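PDB 3LLZ: agglutinin alpha chain from Maclura pomifera, which binds D-galactose and recognises the T-antigen disaccharide Gal-beta1,3-GalNAc as a jacalin-family lectin built of alpha and beta chains. Local coordinates for residues Ile15-Asn20 with Val54-Glu59; Ser21-Gly26 with Gly121-Tyr126. All coordinates share one frame; numbering follows the deposited sequence.

Contacts 1 and 2 are neighbours in the lectin domain, their centres about 14 Å apart, and their segments alternate along the chain. Strand 11-19 carries 15-20, and strand 25-34, its neighbour in the same four-stranded sheet, begins in 21-26. The contacts meet where Ile25 packs on Phe17 and Tyr19. Contact 1 is regular antiparallel pairing to an outermost strand of that sheet, with apolar residues on its inner face and a polar patch on its outer one. Contact 2 is the more buried of the two. It has a single direct hydrogen bond between its segments and joins the sheet to the sugar-binding loop, so its chemistry includes a water bridge and a bound GalNAc.

Contact 1 (Ile15-Asn20 with Val54-Glu59); sequences INFEYN and VKISLE
Phe17 and Val54 meet on the inner face of the sheet, where the Val54 methyl CG1 sits over one face of the phenyl ring. The Phe17 ring gets there because its CG stands between the backbone N and the carbonyl carbon (chi1 66°), which turns the ring towards the partner strand. Ile56 CD1 comes to the same ring from its edge, in plane, 3.9 Å from Phe17 CE2. Tyr19 adds a second ring. Its edge meets Val54 CG1, with Tyr19 CD2 at 4.0 Å, and the two side chains cross at about a right angle. Tyr96 of strand 92-97 packs against both rings and Val54.

The opposite face is polar. The carboxamide oxygen OD1 of Asn16 lies over the start of the Lys55 chain, 3.1 Å from Lys55 CB. That chain bends at chi3 and chi4 and brings NZ back to Asn16 OD1 in a weak hydrogen bond of 3.2 Å. Glu14 holds both groups more strongly, by a salt bridge to Lys55 and a hydrogen bond to Asn16 ND2.

Four backbone bonds fix the register. Ile15 pairs with Ile56 and Phe17 with Val54, both as hydrogen-bonded pairs, with Asn16 and Lys55 as the non-hydrogen-bonded pair between them. This is antiparallel edge-strand pairing in one four-stranded sheet of the jacalin-type beta-prism.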
loop_
_atom_site.group_PDB
_atom_site.type_symbol
_atom_site.label_atom_id
_atom_site.label_comp_id
_atom_site.label_asym_id
_atom_site.label_seq_id
_atom_site.Cartn_x
_atom_site.Cartn_y
_atom_site.Cartn_z
ATOM N N ILE A 15 14.301 -13.565 14.443
ATOM C CA ILE A 15 13.520 -13.175 15.607
ATOM C C ILE A 15 14.070 -13.902 16.823
ATOM O O ILE A 15 14.071 -15.130 16.871
ATOM C CB ILE A 15 12.028 -13.532 15.459
ATOM C CG1 ILE A 15 11.434 -12.814 14.246
ATOM C CG2 ILE A 15 11.280 -13.136 16.724
ATOM C CD1 ILE A 15 9.962 -13.106 14.022
ATOM N N ASN A 16 14.555 -13.140 17.796
ATOM C CA ASN A 16 15.085 -13.729 19.015
ATOM C C ASN A 16 14.200 -13.292 20.169
ATOM O O ASN A 16 13.873 -12.113 20.298
ATOM C CB ASN A 16 16.520 -13.264 19.255
ATOM C CG ASN A 16 17.418 -13.524 18.065
ATOM O OD1 ASN A 16 17.359 -14.587 17.449
ATOM N ND2 ASN A 16 18.257 -12.551 17.734
ATOM N N PHE A 17 13.788 -14.244 20.995
ATOM C CA PHE A 17 12.954 -13.909 22.135
ATOM C C PHE A 17 13.117 -14.918 23.256
ATOM O O PHE A 17 13.644 -16.014 23.050
ATOM C CB PHE A 17 11.482 -13.784 21.715
ATOM C CG PHE A 17 10.854 -15.071 21.248
ATOM C CD1 PHE A 17 10.167 -15.889 22.139
ATOM C CD2 PHE A 17 10.914 -15.443 19.908
ATOM C CE1 PHE A 17 9.543 -17.059 21.705
ATOM C CE2 PHE A 17 10.292 -16.613 19.463
ATOM C CZ PHE A 17 9.605 -17.419 20.366
ATOM N N GLU A 18 12.682 -14.524 24.447
ATOM C CA GLU A 18 12.780 -15.368 25.629
ATOM C C GLU A 18 11.426 -15.952 25.985
ATOM O O GLU A 18 10.387 -15.391 25.648
ATOM C CB GLU A 18 13.266 -14.547 26.820
ATOM C CG GLU A 18 14.625 -13.913 26.660
ATOM C CD GLU A 18 14.947 -12.984 27.810
ATOM O OE1 GLU A 18 14.129 -12.078 28.081
ATOM O OE2 GLU A 18 16.015 -13.152 28.441
ATOM N N TYR A 19 11.446 -17.082 26.682
ATOM C CA TYR A 19 10.217 -17.715 27.122
ATOM C C TYR A 19 10.509 -18.534 28.368
ATOM O O TYR A 19 11.638 -18.970 28.588
ATOM C CB TYR A 19 9.634 -18.602 26.015
ATOM C CG TYR A 19 10.451 -19.833 25.693
ATOM C CD1 TYR A 19 10.228 -21.037 26.362
ATOM C CD2 TYR A 19 11.449 -19.794 24.722
ATOM C CE1 TYR A 19 10.979 -22.173 26.067
ATOM C CE2 TYR A 19 12.208 -20.923 24.423
ATOM C CZ TYR A 19 11.967 -22.108 25.097
ATOM O OH TYR A 19 12.714 -23.225 24.803
ATOM N N ASN A 20 9.488 -18.716 29.194
ATOM C CA ASN A 20 9.615 -19.488 30.422
ATOM C C ASN A 20 8.414 -20.421 30.465
ATOM O O ASN A 20 7.272 -19.972 30.548
ATOM C CB ASN A 20 9.611 -18.552 31.633
ATOM C CG ASN A 20 9.856 -19.281 32.939
ATOM O OD1 ASN A 20 9.191 -20.271 33.244
ATOM N ND2 ASN A 20 10.808 -18.787 33.722
ATOM N N VAL A 54 15.271 -18.320 22.343
ATOM C CA VAL A 54 15.048 -19.009 21.085
ATOM C C VAL A 54 15.437 -18.030 19.990
ATOM O O VAL A 54 15.078 -16.855 20.043
ATOM C CB VAL A 54 13.571 -19.419 20.904
ATOM C CG1 VAL A 54 12.670 -18.246 21.202
ATOM C CG2 VAL A 54 13.339 -19.920 19.484
ATOM N N LYS A 55 16.195 -18.515 19.015
ATOM C CA LYS A 55 16.632 -17.680 17.908
ATOM C C LYS A 55 16.120 -18.281 16.608
ATOM O O LYS A 55 16.581 -19.340 16.180
ATOM C CB LYS A 55 18.160 -17.596 17.879
ATOM C CG LYS A 55 18.775 -16.908 19.091
ATOM C CD LYS A 55 20.300 -16.968 19.052
ATOM C CE LYS A 55 20.863 -16.325 17.791
ATOM N NZ LYS A 55 20.540 -14.874 17.701
ATOM N N ILE A 56 15.154 -17.606 15.995
ATOM C CA ILE A 56 14.583 -18.068 14.738
ATOM C C ILE A 56 15.274 -17.355 13.583
ATOM O O ILE A 56 15.056 -16.164 13.366
ATOM C CB ILE A 56 13.068 -17.770 14.661
ATOM C CG1 ILE A 56 12.336 -18.474 15.803
ATOM C CG2 ILE A 56 12.517 -18.231 13.312
ATOM C CD1 ILE A 56 10.856 -18.150 15.875
ATOM N N SER A 57 16.113 -18.086 12.855
ATOM C CA SER A 57 16.833 -17.528 11.717
ATOM C C SER A 57 16.126 -17.935 10.433
ATOM O O SER A 57 16.232 -19.077 9.992
ATOM C CB SER A 57 18.276 -18.041 11.696
ATOM O OG SER A 57 18.981 -17.623 12.851
ATOM N N LEU A 58 15.406 -16.995 9.834
ATOM C CA LEU A 58 14.670 -17.268 8.607
ATOM C C LEU A 58 15.556 -17.227 7.377
ATOM O O LEU A 58 16.461 -16.397 7.279
ATOM C CB LEU A 58 13.543 -16.250 8.430
ATOM C CG LEU A 58 12.532 -16.148 9.570
ATOM C CD1 LEU A 58 11.490 -15.104 9.216
ATOM C CD2 LEU A 58 11.873 -17.498 9.807
ATOM N N GLU A 59 15.282 -18.127 6.442
ATOM C CA GLU A 59 16.026 -18.189 5.195
ATOM C C GLU A 59 15.471 -17.099 4.275
ATOM O O GLU A 59 14.825 -17.383 3.269
ATOM C CB GLU A 59 15.857 -19.567 4.551
ATOM C CG GLU A 59 16.629 -19.760 3.255
ATOM C CD GLU A 59 16.431 -21.144 2.665
ATOM O OE1 GLU A 59 16.973 -21.410 1.570
ATOM O OE2 GLU A 59 15.734 -21.969 3.298
#

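Contact 2 (Ser21-Gly26 with Gly121-Tyr126); sequences SETAIG and GYWLDY. With NGA (2-acetamido-2-deoxy-beta-D-galactopyranose), chain C.
Leu124 N donates to Ile25 O at 2.9 Å, the one direct hydrogen bond between 21-26 and 121-126. The donor stands 41° out of the Ile25 carbonyl plane. The bond joins the start of strand 25-34 to the start of strand 124-132, two strands from different sheets of the jacalin-type beta-prism. Gly26 and Trp123 have the nearest CA atoms. Thr23 and Ala24 form a classic beta bulge opposite Asn20. Within 121-126, Gly121 N is hydrogen-bonded to Trp123 O, which ties the loop back on itself beside the sugar.

The Trp123 indole is the main side chain between the segments. Its CG is anti to the carbonyl carbon (chi1 -55°), which sets the CB, CD1 and NE1 edge against Thr23 to Ile25. Ile25 O sits in the ring plane at its edge, and Ala24 CB meets the ring obliquely, 4.1 Å from Trp123 CG. Tyr122 CB covers part of one ring face. Further in, Ile25 and Leu124 lie side by side and point the same way, with Ile25 CG2 against Leu124 CD2. Ile81 packs against both, and Phe17 and Tyr19 pack on Ile25.

The other side of 121-126 holds the GalNAc. Tyr122 N donates to NGA O5, and Trp123 N to NGA O6 at 3.1 Å with a nearly straight angle of 169°. Asp125 OD1 accepts from both NGA O4 (2.6 Å) and NGA O6 (2.8 Å). Ser119 OG bonds to Asp125 OD2 and so helps to position the carboxylate. Gly1 N is also hydrogen-bonded to the sugar, and Phe47 and Tyr78 belong to the same pocket. At the pyrrole N-H, a water in the ring plane accepts from Trp123 NE1 at 2.9 Å and is hydrogen-bonded to Thr23 OG1 at 2.8 Å.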
loop_
_atom_site.group_PDB
_atom_site.type_symbol
_atom_site.label_atom_id
_atom_site.label_comp_id
_atom_site.label_asym_id
_atom_site.label_seq_id
_atom_site.Cartn_x
_atom_site.Cartn_y
_atom_site.Cartn_z
ATOM N N SER A 21 8.682 -21.721 30.397
ATOM C CA SER A 21 7.633 -22.733 30.398
ATOM C C SER A 21 6.673 -22.666 31.580
ATOM O O SER A 21 5.643 -23.339 31.581
ATOM C CB SER A 21 8.260 -24.127 30.329
ATOM O OG SER A 21 9.037 -24.269 29.153
ATOM N N GLU A 22 7.000 -21.857 32.580
ATOM C CA GLU A 22 6.145 -21.735 33.754
ATOM C C GLU A 22 5.413 -20.399 33.802
ATOM O O GLU A 22 4.361 -20.284 34.431
ATOM C CB GLU A 22 6.974 -21.909 35.030
ATOM C CG GLU A 22 7.794 -23.193 35.066
ATOM C CD GLU A 22 6.937 -24.444 35.006
ATOM O OE1 GLU A 22 7.509 -25.548 34.876
ATOM O OE2 GLU A 22 5.696 -24.330 35.094
ATOM N N THR A 23 5.962 -19.392 33.130
ATOM C CA THR A 23 5.344 -18.072 33.134
ATOM C C THR A 23 4.861 -17.590 31.771
ATOM O O THR A 23 3.746 -17.906 31.357
ATOM C CB THR A 23 6.299 -17.015 33.735
ATOM O OG1 THR A 23 7.555 -17.051 33.048
ATOM C CG2 THR A 23 6.530 -17.294 35.214
ATOM N N ALA A 24 5.698 -16.829 31.073
ATOM C CA ALA A 24 5.302 -16.298 29.775
ATOM C C ALA A 24 6.487 -15.866 28.926
ATOM O O ALA A 24 7.640 -16.161 29.241
ATOM C CB ALA A 24 4.356 -15.120 29.976
ATOM N N ILE A 25 6.185 -15.163 27.838
ATOM C CA ILE A 25 7.215 -14.667 26.938
ATOM C C ILE A 25 7.938 -13.506 27.608
ATOM O O ILE A 25 7.317 -12.698 28.310
ATOM C CB ILE A 25 6.595 -14.172 25.602
ATOM C CG1 ILE A 25 5.851 -15.320 24.912
ATOM C CG2 ILE A 25 7.682 -13.609 24.688
ATOM C CD1 ILE A 25 6.713 -16.532 24.612
ATOM N N GLY A 26 9.247 -13.432 27.390
ATOM C CA GLY A 26 10.041 -12.361 27.961
ATOM C C GLY A 26 10.406 -11.308 26.928
ATOM O O GLY A 26 9.543 -10.819 26.199
ATOM N N GLY A 121 7.447 -5.741 30.170
ATOM C CA GLY A 121 7.793 -5.427 31.548
ATOM C C GLY A 121 8.485 -6.696 31.997
ATOM O O GLY A 121 9.518 -7.064 31.449
ATOM N N TYR A 122 7.926 -7.377 32.986
ATOM C CA TYR A 122 8.507 -8.642 33.402
ATOM C C TYR A 122 8.318 -9.594 32.222
ATOM O O TYR A 122 9.171 -10.433 31.938
ATOM C CB TYR A 122 7.791 -9.181 34.644
ATOM C CG TYR A 122 8.338 -8.620 35.937
ATOM C CD1 TYR A 122 8.396 -7.243 36.154
ATOM C CD2 TYR A 122 8.833 -9.464 36.927
ATOM C CE1 TYR A 122 8.939 -6.721 37.325
ATOM C CE2 TYR A 122 9.378 -8.954 38.103
ATOM C CZ TYR A 122 9.429 -7.580 38.293
ATOM O OH TYR A 122 9.986 -7.070 39.445
ATOM N N TRP A 123 7.198 -9.431 31.523
ATOM C CA TRP A 123 6.873 -10.264 30.371
ATOM C C TRP A 123 6.325 -9.408 29.240
ATOM O O TRP A 123 6.068 -8.213 29.415
ATOM C CB TRP A 123 5.832 -11.316 30.770
ATOM C CG TRP A 123 6.281 -12.114 31.941
ATOM C CD1 TRP A 123 7.271 -13.048 31.959
ATOM C CD2 TRP A 123 5.856 -11.950 33.301
ATOM N NE1 TRP A 123 7.502 -13.472 33.248
ATOM C CE2 TRP A 123 6.647 -12.813 34.091
ATOM C CE3 TRP A 123 4.889 -11.152 33.929
ATOM C CZ2 TRP A 123 6.501 -12.901 35.482
ATOM C CZ3 TRP A 123 4.744 -11.239 35.313
ATOM C CH2 TRP A 123 5.549 -12.109 36.071
ATOM N N LEU A 124 6.160 -10.027 28.077
ATOM C CA LEU A 124 5.609 -9.339 26.913
ATOM C C LEU A 124 4.150 -9.033 27.231
ATOM O O LEU A 124 3.317 -9.936 27.292
ATOM C CB LEU A 124 5.715 -10.248 25.687
ATOM C CG LEU A 124 5.110 -9.741 24.378
ATOM C CD1 LEU A 124 5.749 -8.418 23.975
ATOM C CD2 LEU A 124 5.328 -10.795 23.298
ATOM N N ASP A 125 3.841 -7.758 27.443
ATOM C CA ASP A 125 2.484 -7.352 27.797
ATOM C C ASP A 125 1.505 -7.499 26.646
ATOM O O ASP A 125 0.387 -7.994 26.814
ATOM C CB ASP A 125 2.475 -5.900 28.266
ATOM C CG ASP A 125 3.418 -5.661 29.419
ATOM O OD1 ASP A 125 3.276 -6.349 30.455
ATOM O OD2 ASP A 125 4.295 -4.785 29.288
ATOM N N TYR A 126 1.935 -7.049 25.478
ATOM C CA TYR A 126 1.113 -7.102 24.284
ATOM C C TYR A 126 1.990 -6.714 23.111
ATOM O O TYR A 126 3.101 -6.227 23.295
ATOM C CB TYR A 126 -0.063 -6.121 24.394
ATOM C CG TYR A 126 0.324 -4.679 24.668
ATOM C CD1 TYR A 126 0.229 -4.144 25.952
ATOM C CD2 TYR A 126 0.781 -3.850 23.641
ATOM C CE1 TYR A 126 0.578 -2.816 26.211
ATOM C CE2 TYR A 126 1.133 -2.521 23.890
ATOM C CZ TYR A 126 1.030 -2.013 25.176
ATOM O OH TYR A 126 1.386 -0.705 25.429
HETATM C C1 NGA C . 5.771 -4.685 35.291
HETATM C C2 NGA C . 5.246 -3.432 34.569
HETATM C C3 NGA C . 3.758 -3.634 34.304
HETATM C C4 NGA C . 3.577 -4.878 33.423
HETATM C C5 NGA C . 4.158 -6.085 34.183
HETATM C C6 NGA C . 4.049 -7.419 33.450
HETATM C C7 NGA C . 6.008 -1.168 34.859
HETATM C C8 NGA C . 6.288 -0.005 35.794
HETATM N N2 NGA C . 5.460 -2.256 35.390
HETATM O O1 NGA C . 7.129 -4.562 35.518
HETATM O O3 NGA C . 3.134 -2.454 33.726
HETATM O O4 NGA C . 4.273 -4.702 32.195
HETATM O O5 NGA C . 5.559 -5.864 34.489
HETATM O O6 NGA C . 4.964 -7.515 32.363
HETATM O O7 NGA C . 6.287 -1.075 33.664
HETATM O O HOH W 1 9.400 -15.366 34.365
#